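Local coordinates for DegV domain-containing protein spr0652 (Streptococcus pneumoniae, PDB 6CNG) that binds fatty acids, here linoleic acid in an internal pocket, and may take part in lipid transport or fatty acid metabolism, at residues Phe102-Thr107 / Gly143-Leu148; His134-Leu139 / Ala171-Thr176; Trp23-Asp28 / Glu150-Leu155; Val46-Thr51 / Leu92-Gly97. All blocks are in the same frame, centred on the assembly; numbering follows the deposited sequence.

Contact 1 (Phe102-Thr107 / Gly143-Leu148); sequences FLVTIT and GEVDLL. With NA (sodium ion), chain D.
The carbonyl oxygen of T105, whose nearest atom on the helix is V145 CG2 at 4.5 Å, is held twice from S138, just beyond strand 132-137, which donates to it through both its hydroxyl and its backbone N. These two bonds tie the chain at T105, where it passes over the first turns of helix 143-157, to its neighbour. Across the contact itself the forces are apolar. V104 points its CB at the helix and reaches with one methyl, CG1, which lies 3.9 Å from L148 CD1 and 4.0 Å from V145 CG1. In both valines CG1 is anti to the backbone N (chi1 -172° in V104, 172° in V145), and the two side chains pass one another in opposite directions, while L148 comes in at a slant from one turn further along. T105 faces the other way, toward helix 113-127, and its OG1 bonds to I106 O at 2.9 Å. On another side of the helix, an extended E144 sends OE2 to the sodium ion at 2.7 Å, and its OE1 is bonded by S140 OG. The axes of 102-105 and 143-148 come within 9.4 Å and run nearly antiparallel, at 170°. A helix laid in this way along a strand whose two sheet neighbours run parallel to it is the standard layer packing of an alpha/beta fold, here with a metal ligand in the helix's first turn.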
loop_
_atom_site.group_PDB
_atom_site.type_symbol
_atom_site.label_atom_id
_atom_site.label_comp_id
_atom_site.label_asym_id
_atom_site.label_seq_id
_atom_site.Cartn_x
_atom_site.Cartn_y
_atom_site.Cartn_z
ATOM N N PHE A 102 16.568 1.861 1.664
ATOM C CA PHE A 102 15.312 2.561 1.879
ATOM C C PHE A 102 14.256 1.560 2.289
ATOM O O PHE A 102 14.166 0.465 1.736
ATOM C CB PHE A 102 14.848 3.292 0.621
ATOM C CG PHE A 102 15.774 4.349 0.231
ATOM C CD1 PHE A 102 16.916 4.062 -0.471
ATOM C CD2 PHE A 102 15.558 5.635 0.643
ATOM C CE1 PHE A 102 17.811 5.058 -0.782
ATOM C CE2 PHE A 102 16.442 6.626 0.329
ATOM C CZ PHE A 102 17.563 6.336 -0.379
ATOM N N LEU A 103 13.438 1.965 3.234
ATOM C CA LEU A 103 12.444 1.090 3.809
ATOM C C LEU A 103 11.153 1.877 3.849
ATOM O O LEU A 103 11.062 2.884 4.541
ATOM C CB LEU A 103 12.899 0.650 5.201
ATOM C CG LEU A 103 12.160 -0.480 5.891
ATOM C CD1 LEU A 103 12.777 -0.709 7.247
ATOM C CD2 LEU A 103 10.671 -0.230 6.009
ATOM N N VAL A 104 10.164 1.425 3.098
ATOM C CA VAL A 104 8.849 2.037 3.080
ATOM C C VAL A 104 7.912 1.104 3.815
ATOM O O VAL A 104 7.772 -0.062 3.443
ATOM C CB VAL A 104 8.361 2.256 1.644
ATOM C CG1 VAL A 104 7.081 3.062 1.623
ATOM C CG2 VAL A 104 9.427 2.920 0.841
ATOM N N THR A 105 7.249 1.622 4.829
ATOM C CA THR A 105 6.229 0.892 5.539
ATOM C C THR A 105 4.841 1.429 5.231
ATOM O O THR A 105 4.639 2.569 4.825
ATOM C CB THR A 105 6.440 0.948 7.049
ATOM O OG1 THR A 105 6.082 2.242 7.538
ATOM C CG2 THR A 105 7.851 0.647 7.386
ATOM N N ILE A 106 3.879 0.553 5.428
ATOM C CA ILE A 106 2.507 0.960 5.519
ATOM C C ILE A 106 2.353 1.953 6.672
ATOM O O ILE A 106 3.199 2.050 7.579
ATOM C CB ILE A 106 1.733 -0.353 5.751
ATOM C CG1 ILE A 106 0.297 -0.260 5.228
ATOM C CG2 ILE A 106 1.857 -0.793 7.238
ATOM C CD1 ILE A 106 -0.508 -1.571 5.307
ATOM N N THR A 107 1.266 2.727 6.612
ATOM C CA THR A 107 0.984 3.752 7.605
ATOM C C THR A 107 1.354 3.314 9.015
ATOM O O THR A 107 0.851 2.313 9.523
ATOM C CB THR A 107 -0.489 4.139 7.585
ATOM O OG1 THR A 107 -0.778 4.866 8.781
ATOM C CG2 THR A 107 -1.387 2.931 7.479
ATOM N N GLY A 143 -1.636 1.106 -3.533
ATOM C CA GLY A 143 -1.096 1.726 -4.734
ATOM C C GLY A 143 -0.143 2.885 -4.482
ATOM O O GLY A 143 0.773 3.115 -5.271
ATOM N N GLU A 144 -0.345 3.627 -3.392
ATOM C CA GLU A 144 0.539 4.751 -3.116
ATOM C C GLU A 144 1.910 4.279 -2.672
ATOM O O GLU A 144 2.927 4.845 -3.075
ATOM C CB GLU A 144 -0.069 5.687 -2.073
ATOM C CG GLU A 144 0.585 7.031 -2.148
ATOM C CD GLU A 144 0.284 7.967 -1.006
ATOM O OE1 GLU A 144 -0.695 7.740 -0.284
ATOM O OE2 GLU A 144 1.037 8.957 -0.843
ATOM N N VAL A 145 1.959 3.242 -1.840
ATOM C CA VAL A 145 3.237 2.632 -1.502
ATOM C C VAL A 145 3.902 2.083 -2.750
ATOM O O VAL A 145 5.114 2.181 -2.929
ATOM C CB VAL A 145 3.037 1.544 -0.436
ATOM C CG1 VAL A 145 4.294 0.803 -0.229
ATOM C CG2 VAL A 145 2.588 2.153 0.873
ATOM N N ASP A 146 3.124 1.480 -3.629
ATOM C CA ASP A 146 3.694 0.982 -4.863
ATOM C C ASP A 146 4.362 2.094 -5.655
ATOM O O ASP A 146 5.466 1.922 -6.161
ATOM C CB ASP A 146 2.581 0.326 -5.650
ATOM C CG ASP A 146 1.924 -0.814 -4.877
ATOM O OD1 ASP A 146 2.555 -1.330 -3.941
ATOM O OD2 ASP A 146 0.778 -1.204 -5.191
ATOM N N LEU A 147 3.693 3.242 -5.790
ATOM C CA LEU A 147 4.294 4.371 -6.480
ATOM C C LEU A 147 5.585 4.809 -5.821
ATOM O O LEU A 147 6.553 5.166 -6.499
ATOM C CB LEU A 147 3.322 5.530 -6.473
ATOM C CG LEU A 147 2.201 5.496 -7.509
ATOM C CD1 LEU A 147 1.310 6.694 -7.320
ATOM C CD2 LEU A 147 2.757 5.432 -8.918
ATOM N N LEU A 148 5.608 4.836 -4.500
ATOM C CA LEU A 148 6.815 5.275 -3.822
ATOM C C LEU A 148 7.966 4.349 -4.127
ATOM O O LEU A 148 9.096 4.785 -4.319
ATOM C CB LEU A 148 6.605 5.294 -2.322
ATOM C CG LEU A 148 5.609 6.296 -1.781
ATOM C CD1 LEU A 148 5.570 6.165 -0.291
ATOM C CD2 LEU A 148 5.983 7.679 -2.156
HETATM NA NA NA D . 1.253 11.389 0.257
HETATM O O HOH W 1 1.881 10.469 2.225
#

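Contact 2 (His134-Leu139 / Ala171-Thr176). With NA (sodium ion), chain D.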
loop_
_atom_site.group_PDB
_atom_site.type_symbol
_atom_site.label_atom_id
_atom_site.label_comp_id
_atom_site.label_asym_id
_atom_site.label_seq_id
_atom_site.Cartn_x
_atom_site.Cartn_y
_atom_site.Cartn_z
ATOM N N HIS A 134 17.180 4.853 5.253
ATOM C CA HIS A 134 16.123 5.845 5.354
ATOM C C HIS A 134 14.785 5.132 5.426
ATOM O O HIS A 134 14.389 4.441 4.478
ATOM C CB HIS A 134 16.155 6.775 4.148
ATOM C CG HIS A 134 15.111 7.849 4.181
ATOM N ND1 HIS A 134 15.187 8.929 5.029
ATOM C CD2 HIS A 134 13.990 8.021 3.446
ATOM C CE1 HIS A 134 14.148 9.714 4.823
ATOM N NE2 HIS A 134 13.408 9.187 3.864
ATOM N N VAL A 135 14.081 5.338 6.535
ATOM C CA VAL A 135 12.777 4.733 6.781
ATOM C C VAL A 135 11.702 5.741 6.421
ATOM O O VAL A 135 11.694 6.870 6.923
ATOM C CB VAL A 135 12.621 4.312 8.252
ATOM C CG1 VAL A 135 11.320 3.581 8.434
ATOM C CG2 VAL A 135 13.788 3.464 8.717
ATOM N N ILE A 136 10.783 5.307 5.584
ATOM C CA ILE A 136 9.704 6.132 5.093
ATOM C C ILE A 136 8.442 5.526 5.646
ATOM O O ILE A 136 8.102 4.392 5.330
ATOM C CB ILE A 136 9.684 6.137 3.558
ATOM C CG1 ILE A 136 11.019 6.699 3.056
ATOM C CG2 ILE A 136 8.519 6.898 3.077
ATOM C CD1 ILE A 136 11.277 6.500 1.587
ATOM N N ASP A 137 7.764 6.271 6.485
ATOM C CA ASP A 137 6.372 5.991 6.783
ATOM C C ASP A 137 5.529 6.571 5.652
ATOM O O ASP A 137 5.436 7.792 5.498
ATOM C CB ASP A 137 6.010 6.641 8.107
ATOM C CG ASP A 137 4.618 6.300 8.568
ATOM O OD1 ASP A 137 3.787 5.739 7.827
ATOM O OD2 ASP A 137 4.352 6.625 9.733
ATOM N N SER A 138 4.912 5.692 4.868
ATOM C CA SER A 138 4.090 6.131 3.767
ATOM C C SER A 138 2.834 6.847 4.227
ATOM O O SER A 138 2.248 7.610 3.442
ATOM C CB SER A 138 3.663 4.929 2.936
ATOM O OG SER A 138 2.721 4.126 3.607
ATOM N N LEU A 139 2.395 6.579 5.460
ATOM C CA LEU A 139 1.091 7.022 5.944
ATOM C C LEU A 139 -0.015 6.561 5.003
ATOM O O LEU A 139 -1.029 7.238 4.827
ATOM C CB LEU A 139 1.055 8.535 6.151
ATOM C CG LEU A 139 2.099 9.105 7.124
ATOM C CD1 LEU A 139 2.112 10.624 7.112
ATOM C CD2 LEU A 139 1.888 8.619 8.532
ATOM N N ALA A 171 10.221 14.782 -1.250
ATOM C CA ALA A 171 9.451 15.700 -2.063
ATOM C C ALA A 171 8.369 14.970 -2.828
ATOM O O ALA A 171 7.237 15.443 -2.895
ATOM C CB ALA A 171 10.375 16.432 -3.023
ATOM N N TYR A 172 8.684 13.794 -3.376
ATOM C CA TYR A 172 7.708 13.074 -4.181
ATOM C C TYR A 172 6.513 12.659 -3.343
ATOM O O TYR A 172 5.381 12.643 -3.823
ATOM C CB TYR A 172 8.369 11.854 -4.817
ATOM C CG TYR A 172 7.453 11.040 -5.724
ATOM C CD1 TYR A 172 6.992 11.557 -6.911
ATOM C CD2 TYR A 172 7.071 9.751 -5.393
ATOM C CE1 TYR A 172 6.170 10.836 -7.714
ATOM C CE2 TYR A 172 6.259 9.017 -6.204
ATOM C CZ TYR A 172 5.810 9.555 -7.363
ATOM O OH TYR A 172 4.989 8.834 -8.192
ATOM N N GLN A 173 6.751 12.306 -2.090
ATOM C CA GLN A 173 5.676 11.902 -1.202
ATOM C C GLN A 173 4.671 13.029 -0.938
ATOM O O GLN A 173 3.534 12.749 -0.563
ATOM C CB GLN A 173 6.283 11.336 0.083
ATOM C CG GLN A 173 5.266 10.718 0.979
ATOM C CD GLN A 173 5.872 10.053 2.193
ATOM O OE1 GLN A 173 7.059 10.214 2.479
ATOM N NE2 GLN A 173 5.050 9.326 2.932
ATOM N N GLU A 174 5.035 14.282 -1.153
ATOM C CA GLU A 174 4.042 15.336 -1.102
ATOM C C GLU A 174 3.146 15.315 -2.327
ATOM O O GLU A 174 2.029 15.826 -2.255
ATOM C CB GLU A 174 4.740 16.690 -1.003
ATOM C CG GLU A 174 5.744 16.801 0.127
ATOM C CD GLU A 174 6.672 18.006 -0.021
ATOM O OE1 GLU A 174 6.431 18.834 -0.926
ATOM O OE2 GLU A 174 7.651 18.134 0.755
ATOM N N LYS A 175 3.622 14.721 -3.433
ATOM C CA LYS A 175 2.948 14.670 -4.724
ATOM C C LYS A 175 2.076 13.439 -4.893
ATOM O O LYS A 175 1.478 13.280 -5.950
ATOM C CB LYS A 175 3.959 14.615 -5.900
ATOM C CG LYS A 175 4.744 15.880 -6.218
ATOM C CD LYS A 175 5.852 15.611 -7.271
ATOM C CE LYS A 175 7.227 16.201 -6.867
ATOM N NZ LYS A 175 8.310 15.162 -6.774
ATOM N N THR A 176 2.025 12.557 -3.907
ATOM C CA THR A 176 1.326 11.290 -4.017
ATOM C C THR A 176 0.208 11.210 -2.987
ATOM O O THR A 176 0.346 11.695 -1.852
ATOM C CB THR A 176 2.282 10.087 -3.852
ATOM O OG1 THR A 176 2.916 10.110 -2.573
ATOM C CG2 THR A 176 3.329 10.106 -4.898
HETATM NA NA NA D . 1.253 11.389 0.257
HETATM O O HOH W 1 1.881 10.469 2.225
#
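Hydrogen bonds from the Q173 side-chain amide to D137 and S138 carry this contact. Q173 NE2 donates to D137 O at 3.0 Å with an N-H...O angle of 161°; the acceptor lies in the amide plane of Q173, which is the position expected for a well-aimed N-H. A second bond from Q173 NE2 to S138 O, at 3.3 Å and 132°, is weak. The amide gets there because the glutamine is stretched out, CG anti to the backbone N (chi1 -172°) and the chain extended beyond it. On the strand side the turn is braced from within: D137 OD1 accepts L139 N at 2.9 Å, forming an Asx turn. Van der Waals contact is slight: the methyl I136 CG2 lies 3.7 Å from the amide oxygen Q173 OE1. Metal coordination supplies the third element. The sodium ion lies 2.3 Å from T176 O. Q173 O is a further ligand, as is a water molecule that links the ion to S138 O, in the turn after the strand. E144 of helix 143-157 completes the protein ligands. The contact thus ties the D137-S138 turn after strand 132-137, paired with strand 100-105, to the C-terminal end of helix 162-174, while S138 packs against V145 and L148 of helix 143-157.

Contact 3 (Trp23-Asp28 / Glu150-Leu155)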
loop_
_atom_site.group_PDB
_atom_site.type_symbol
_atom_site.label_atom_id
_atom_site.label_comp_id
_atom_site.label_asym_id
_atom_site.label_seq_id
_atom_site.Cartn_x
_atom_site.Cartn_y
_atom_site.Cartn_z
ATOM N N TRP A 23 22.306 -1.235 -3.298
ATOM C CA TRP A 23 21.065 -0.611 -2.864
ATOM C C TRP A 23 19.998 -1.671 -2.614
ATOM O O TRP A 23 19.881 -2.646 -3.358
ATOM C CB TRP A 23 20.508 0.305 -3.944
ATOM C CG TRP A 23 21.419 1.316 -4.434
ATOM C CD1 TRP A 23 22.444 1.137 -5.280
ATOM C CD2 TRP A 23 21.373 2.698 -4.142
ATOM N NE1 TRP A 23 23.057 2.322 -5.537
ATOM C CE2 TRP A 23 22.414 3.299 -4.836
ATOM C CE3 TRP A 23 20.556 3.484 -3.346
ATOM C CZ2 TRP A 23 22.651 4.635 -4.776
ATOM C CZ3 TRP A 23 20.793 4.808 -3.284
ATOM C CH2 TRP A 23 21.821 5.378 -3.996
ATOM N N LYS A 24 19.222 -1.472 -1.559
ATOM C CA LYS A 24 18.035 -2.271 -1.316
ATOM C C LYS A 24 16.840 -1.348 -1.100
ATOM O O LYS A 24 16.930 -0.349 -0.381
ATOM C CB LYS A 24 18.203 -3.208 -0.118
ATOM C CG LYS A 24 18.354 -4.640 -0.502
ATOM C CD LYS A 24 18.600 -5.567 0.690
ATOM C CE LYS A 24 18.806 -7.017 0.265
ATOM N NZ LYS A 24 18.953 -8.004 1.392
ATOM N N ILE A 25 15.734 -1.679 -1.750
ATOM C CA ILE A 25 14.433 -1.100 -1.453
ATOM C C ILE A 25 13.632 -2.172 -0.734
ATOM O O ILE A 25 13.370 -3.241 -1.296
ATOM C CB ILE A 25 13.711 -0.638 -2.728
ATOM C CG1 ILE A 25 14.515 0.451 -3.429
ATOM C CG2 ILE A 25 12.324 -0.136 -2.379
ATOM C CD1 ILE A 25 13.998 0.768 -4.821
ATOM N N ILE A 26 13.259 -1.882 0.506
ATOM C CA ILE A 26 12.519 -2.802 1.362
ATOM C C ILE A 26 11.136 -2.220 1.593
ATOM O O ILE A 26 10.985 -1.015 1.763
ATOM C CB ILE A 26 13.239 -3.024 2.705
ATOM C CG1 ILE A 26 14.715 -3.305 2.481
ATOM C CG2 ILE A 26 12.592 -4.169 3.441
ATOM C CD1 ILE A 26 15.515 -3.479 3.732
ATOM N N ALA A 27 10.129 -3.070 1.557
ATOM C CA ALA A 27 8.777 -2.638 1.858
ATOM C C ALA A 27 8.070 -3.754 2.603
ATOM O O ALA A 27 8.404 -4.917 2.442
ATOM C CB ALA A 27 7.985 -2.302 0.581
ATOM N N ASP A 28 7.104 -3.399 3.430
ATOM C CA ASP A 28 6.264 -4.439 4.012
ATOM C C ASP A 28 5.145 -4.837 3.031
ATOM O O ASP A 28 4.976 -4.240 1.966
ATOM C CB ASP A 28 5.763 -3.997 5.390
ATOM C CG ASP A 28 4.868 -2.768 5.343
ATOM O OD1 ASP A 28 4.052 -2.656 4.389
ATOM O OD2 ASP A 28 4.956 -1.936 6.277
ATOM N N GLU A 150 8.293 2.354 -6.797
ATOM C CA GLU A 150 8.670 2.608 -8.166
ATOM C C GLU A 150 9.541 3.850 -8.279
ATOM O O GLU A 150 10.521 3.864 -9.030
ATOM C CB GLU A 150 7.415 2.774 -9.012
ATOM C CG GLU A 150 7.742 3.345 -10.377
ATOM C CD GLU A 150 6.563 3.387 -11.326
ATOM O OE1 GLU A 150 6.783 3.637 -12.530
ATOM O OE2 GLU A 150 5.434 3.155 -10.862
ATOM N N LYS A 151 9.197 4.906 -7.552
ATOM C CA LYS A 151 9.955 6.132 -7.657
ATOM C C LYS A 151 11.340 5.982 -7.061
ATOM O O LYS A 151 12.311 6.504 -7.605
ATOM C CB LYS A 151 9.208 7.256 -6.971
ATOM C CG LYS A 151 9.950 8.573 -7.036
ATOM C CD LYS A 151 10.266 9.045 -8.442
ATOM C CE LYS A 151 9.048 9.144 -9.298
ATOM N NZ LYS A 151 9.217 10.034 -10.483
ATOM N N LEU A 152 11.459 5.316 -5.935
ATOM C CA LEU A 152 12.791 5.106 -5.414
ATOM C C LEU A 152 13.661 4.429 -6.465
ATOM O O LEU A 152 14.808 4.834 -6.693
ATOM C CB LEU A 152 12.708 4.263 -4.164
ATOM C CG LEU A 152 12.099 4.897 -2.936
ATOM C CD1 LEU A 152 11.879 3.904 -1.856
ATOM C CD2 LEU A 152 13.028 5.980 -2.433
ATOM N N ASN A 153 13.111 3.419 -7.139
ATOM C CA ASN A 153 13.848 2.726 -8.177
ATOM C C ASN A 153 14.197 3.658 -9.314
ATOM O O ASN A 153 15.323 3.654 -9.806
ATOM C CB ASN A 153 13.016 1.561 -8.703
ATOM C CG ASN A 153 13.846 0.573 -9.503
ATOM O OD1 ASN A 153 14.819 0.025 -8.992
ATOM N ND2 ASN A 153 13.461 0.339 -10.753
ATOM N N ASP A 154 13.225 4.431 -9.776
ATOM C CA ASP A 154 13.493 5.469 -10.754
ATOM C C ASP A 154 14.696 6.310 -10.333
ATOM O O ASP A 154 15.664 6.454 -11.081
ATOM C CB ASP A 154 12.266 6.372 -10.868
ATOM C CG ASP A 154 11.139 5.784 -11.682
ATOM O OD1 ASP A 154 11.232 4.645 -12.189
ATOM O OD2 ASP A 154 10.127 6.510 -11.802
ATOM N N LEU A 155 14.636 6.883 -9.124
ATOM C CA LEU A 155 15.670 7.805 -8.665
ATOM C C LEU A 155 17.038 7.154 -8.648
ATOM O O LEU A 155 18.031 7.820 -8.939
ATOM C CB LEU A 155 15.348 8.368 -7.282
ATOM C CG LEU A 155 13.984 9.031 -7.120
ATOM C CD1 LEU A 155 13.622 9.124 -5.697
ATOM C CD2 LEU A 155 13.949 10.377 -7.755
#
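Ahead of I25, the residue that meets L152 and N153, the strand is already anchored by K24, whose NZ is bonded by A94 O and E96 O beyond the sheet's other face. I25 then turns its CB to the helix. With CG1 anti to the carbonyl carbon (chi1 -62°), its CD1 is carried up to the helix backbone: it stands 3.6 Å from N153 N, 3.8 Å from L152 CB and 4.1 Å from N153 CB. The second branch, CG2, meets L152 CD1 at 4.1 Å, so the isoleucine touches L152 at both its root and one methyl. L152 also touches V104 and I169, which extends the apolar layer beyond I25. N153 meets I25 through its backbone N and CB; its amide turns elsewhere, ND2 donating to T38 O and OD1 accepting A40 N, which fastens the helix to the loop holding T38 and A40. I26 points away from the helix and packs on V48 and F95. Further along, D28 OD2 accepts bonds from I106 N and S113 OG, connecting the strand end to its neighbour and to helix 113-127. I25 facing helix 143-157 and I26 facing F95 of helix 88-95 place this strand, flanked by 43-54 and 100-105, inside a sheet with helices on both faces, as in a three-layer alpha/beta fold.

Contact 4 (Val46-Thr51 / Leu92-Gly97); sequences VSVPLT and LRAFEG. With EIC (linoleic acid), chain C.
This is a small apolar strand-to-helix contact, made by V46 and V48 of strand 43-54 with A94 near the end of helix 88-95. The evidence is two methyl contacts, both to the same atom: A94 CB lies 4.2 Å from V46 CG1 and 4.1 Å from V48 CG2. As V46 and V48 are two positions apart they present methyls on the same side of the strand, and A94 CB sits over both methyls. The valines use different branches; in V46 it is the methyl anti to the backbone N (chi1 178°), in V48 the one anti to the carbonyl carbon. The backbones are close here, the CA atoms of V46 and A94 being 6.9 Å apart, with the small A94 side chain between them. F95, its CB directed away from the strand, sets its ring edge-to-face with that of Y124. Further along the strand segment, L50 belongs to the fatty acid: its CD2 reaches linoleic acid C2 at 3.4 Å and C1 at 3.6 Å, beside the head group bonded by S111 OG. Strand and helix therefore pack as in an alpha/beta layer, and the strand runs on into the lipid pocket of this DegV-family protein.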
loop_
_atom_site.group_PDB
_atom_site.type_symbol
_atom_site.label_atom_id
_atom_site.label_comp_id
_atom_site.label_asym_id
_atom_site.label_seq_id
_atom_site.Cartn_x
_atom_site.Cartn_y
_atom_site.Cartn_z
ATOM N N VAL A 46 12.981 -6.230 -1.646
ATOM C CA VAL A 46 12.577 -7.247 -0.690
ATOM C C VAL A 46 11.277 -6.806 -0.065
ATOM O O VAL A 46 11.178 -5.677 0.416
ATOM C CB VAL A 46 13.625 -7.439 0.423
ATOM C CG1 VAL A 46 13.162 -8.475 1.429
ATOM C CG2 VAL A 46 14.932 -7.852 -0.153
ATOM N N SER A 47 10.290 -7.683 -0.050
ATOM C CA SER A 47 9.101 -7.434 0.734
ATOM C C SER A 47 9.135 -8.225 2.026
ATOM O O SER A 47 9.486 -9.413 2.047
ATOM C CB SER A 47 7.813 -7.738 0.007
ATOM O OG SER A 47 6.768 -7.045 0.670
ATOM N N VAL A 48 8.736 -7.550 3.089
ATOM C CA VAL A 48 8.718 -8.125 4.433
ATOM C C VAL A 48 7.271 -8.418 4.796
ATOM O O VAL A 48 6.462 -7.492 4.980
ATOM C CB VAL A 48 9.390 -7.193 5.445
ATOM C CG1 VAL A 48 9.350 -7.821 6.833
ATOM C CG2 VAL A 48 10.787 -6.873 4.998
ATOM N N PRO A 49 6.897 -9.687 4.933
ATOM C CA PRO A 49 5.486 -10.024 5.093
ATOM C C PRO A 49 4.944 -9.703 6.474
ATOM O O PRO A 49 5.590 -9.915 7.499
ATOM C CB PRO A 49 5.476 -11.534 4.848
ATOM C CG PRO A 49 6.789 -11.963 5.270
ATOM C CD PRO A 49 7.738 -10.896 4.906
ATOM N N LEU A 50 3.729 -9.193 6.486
ATOM C CA LEU A 50 2.912 -9.272 7.684
ATOM C C LEU A 50 2.204 -10.621 7.707
ATOM O O LEU A 50 2.235 -11.381 6.742
ATOM C CB LEU A 50 1.897 -8.122 7.731
ATOM C CG LEU A 50 2.476 -6.815 8.265
ATOM C CD1 LEU A 50 3.236 -6.062 7.211
ATOM C CD2 LEU A 50 1.422 -5.941 8.869
ATOM N N THR A 51 1.534 -10.899 8.813
ATOM C CA THR A 51 0.824 -12.152 8.966
ATOM C C THR A 51 -0.643 -11.879 9.219
ATOM O O THR A 51 -1.020 -10.816 9.707
ATOM C CB THR A 51 1.375 -12.965 10.127
ATOM O OG1 THR A 51 1.259 -12.204 11.328
ATOM C CG2 THR A 51 2.817 -13.294 9.890
ATOM N N LEU A 92 15.785 -6.641 10.236
ATOM C CA LEU A 92 17.237 -6.806 10.287
ATOM C C LEU A 92 17.733 -7.804 9.253
ATOM O O LEU A 92 18.762 -7.573 8.609
ATOM C CB LEU A 92 17.670 -7.287 11.672
ATOM C CG LEU A 92 17.551 -6.355 12.851
ATOM C CD1 LEU A 92 17.937 -7.140 14.095
ATOM C CD2 LEU A 92 18.415 -5.153 12.672
ATOM N N ARG A 93 17.040 -8.933 9.110
ATOM C CA ARG A 93 17.398 -9.910 8.093
ATOM C C ARG A 93 17.426 -9.282 6.717
ATOM O O ARG A 93 18.303 -9.582 5.899
ATOM C CB ARG A 93 16.352 -11.019 8.059
ATOM C CG ARG A 93 16.396 -12.025 9.168
ATOM C CD ARG A 93 15.784 -13.360 8.699
ATOM N NE ARG A 93 14.772 -13.228 7.636
ATOM C CZ ARG A 93 14.979 -13.466 6.338
ATOM N NH1 ARG A 93 16.173 -13.850 5.881
ATOM N NH2 ARG A 93 13.974 -13.320 5.482
ATOM N N ALA A 94 16.426 -8.478 6.417
ATOM C CA ALA A 94 16.275 -7.906 5.092
ATOM C C ALA A 94 17.371 -6.906 4.759
ATOM O O ALA A 94 17.635 -6.663 3.582
ATOM C CB ALA A 94 14.909 -7.248 4.999
ATOM N N PHE A 95 18.021 -6.339 5.759
ATOM C CA PHE A 95 19.046 -5.354 5.508
ATOM C C PHE A 95 20.322 -5.951 4.925
ATOM O O PHE A 95 21.093 -5.220 4.303
ATOM C CB PHE A 95 19.395 -4.655 6.812
ATOM C CG PHE A 95 18.312 -3.789 7.361
ATOM C CD1 PHE A 95 17.325 -3.269 6.562
ATOM C CD2 PHE A 95 18.309 -3.474 8.682
ATOM C CE1 PHE A 95 16.377 -2.473 7.081
ATOM C CE2 PHE A 95 17.359 -2.685 9.201
ATOM C CZ PHE A 95 16.394 -2.176 8.402
ATOM N N GLU A 96 20.561 -7.246 5.098
ATOM C CA GLU A 96 21.881 -7.802 4.836
ATOM C C GLU A 96 22.296 -7.686 3.371
ATOM O O GLU A 96 21.492 -7.866 2.460
ATOM C CB GLU A 96 21.927 -9.262 5.255
ATOM C CG GLU A 96 23.361 -9.773 5.268
ATOM C CD GLU A 96 23.477 -11.267 5.101
ATOM O OE1 GLU A 96 24.588 -11.784 5.311
ATOM O OE2 GLU A 96 22.475 -11.927 4.735
ATOM N N GLY A 97 23.576 -7.389 3.150
ATOM C CA GLY A 97 24.122 -7.334 1.804
ATOM C C GLY A 97 23.892 -6.045 1.042
ATOM O O GLY A 97 24.009 -6.041 -0.186
HETATM C C1 EIC C . -1.044 -4.936 11.334
HETATM C C2 EIC C . -1.434 -4.447 9.943
HETATM C C3 EIC C . -2.636 -3.531 9.930
HETATM C C4 EIC C . -2.794 -2.841 8.595
HETATM C C5 EIC C . -3.932 -1.844 8.603
HETATM C C6 EIC C . -4.023 -1.063 7.296
HETATM C C7 EIC C . -4.615 -1.873 6.135
HETATM C C8 EIC C . -4.526 -1.101 4.831
HETATM C C9 EIC C . -5.009 -2.006 3.721
HETATM C C10 EIC C . -6.249 -1.956 3.287
HETATM C C11 EIC C . -7.290 -1.010 3.870
HETATM C C12 EIC C . -7.969 -0.369 2.667
HETATM C C13 EIC C . -8.150 0.925 2.511
HETATM C C14 EIC C . -7.723 1.938 3.553
HETATM C C15 EIC C . -6.269 2.365 3.364
HETATM C C16 EIC C . -5.905 3.400 4.417
HETATM C C17 EIC C . -4.442 3.736 4.378
HETATM C C18 EIC C . -4.127 4.733 5.471
HETATM O O1 EIC C . -0.089 -4.409 11.966
HETATM O O2 EIC C . -1.694 -5.878 11.850
#

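How the contacts relate
Contacts 1, 2 and 3 lie on one face of the parallel part of the sheet and contact 4 on the other. Contacts 1 and 2, with centres about 7 Å apart, share the sodium ion and its bound water, and their strands are joined by the L103 O to I136 N bond of 2.7 Å. Contacts 1 and 3 use the same helix, 143-157, on adjacent strands, F102 O meeting I26 N at 2.8 Å. Contact 4 is joined to contact 3 through A27 O and V48 N, 2.7 Å apart, yet its centre is about 19 Å from that of contact 2. At the pocket, T107, L139 and L50 of contacts 1, 2 and 4 touch linoleic acid.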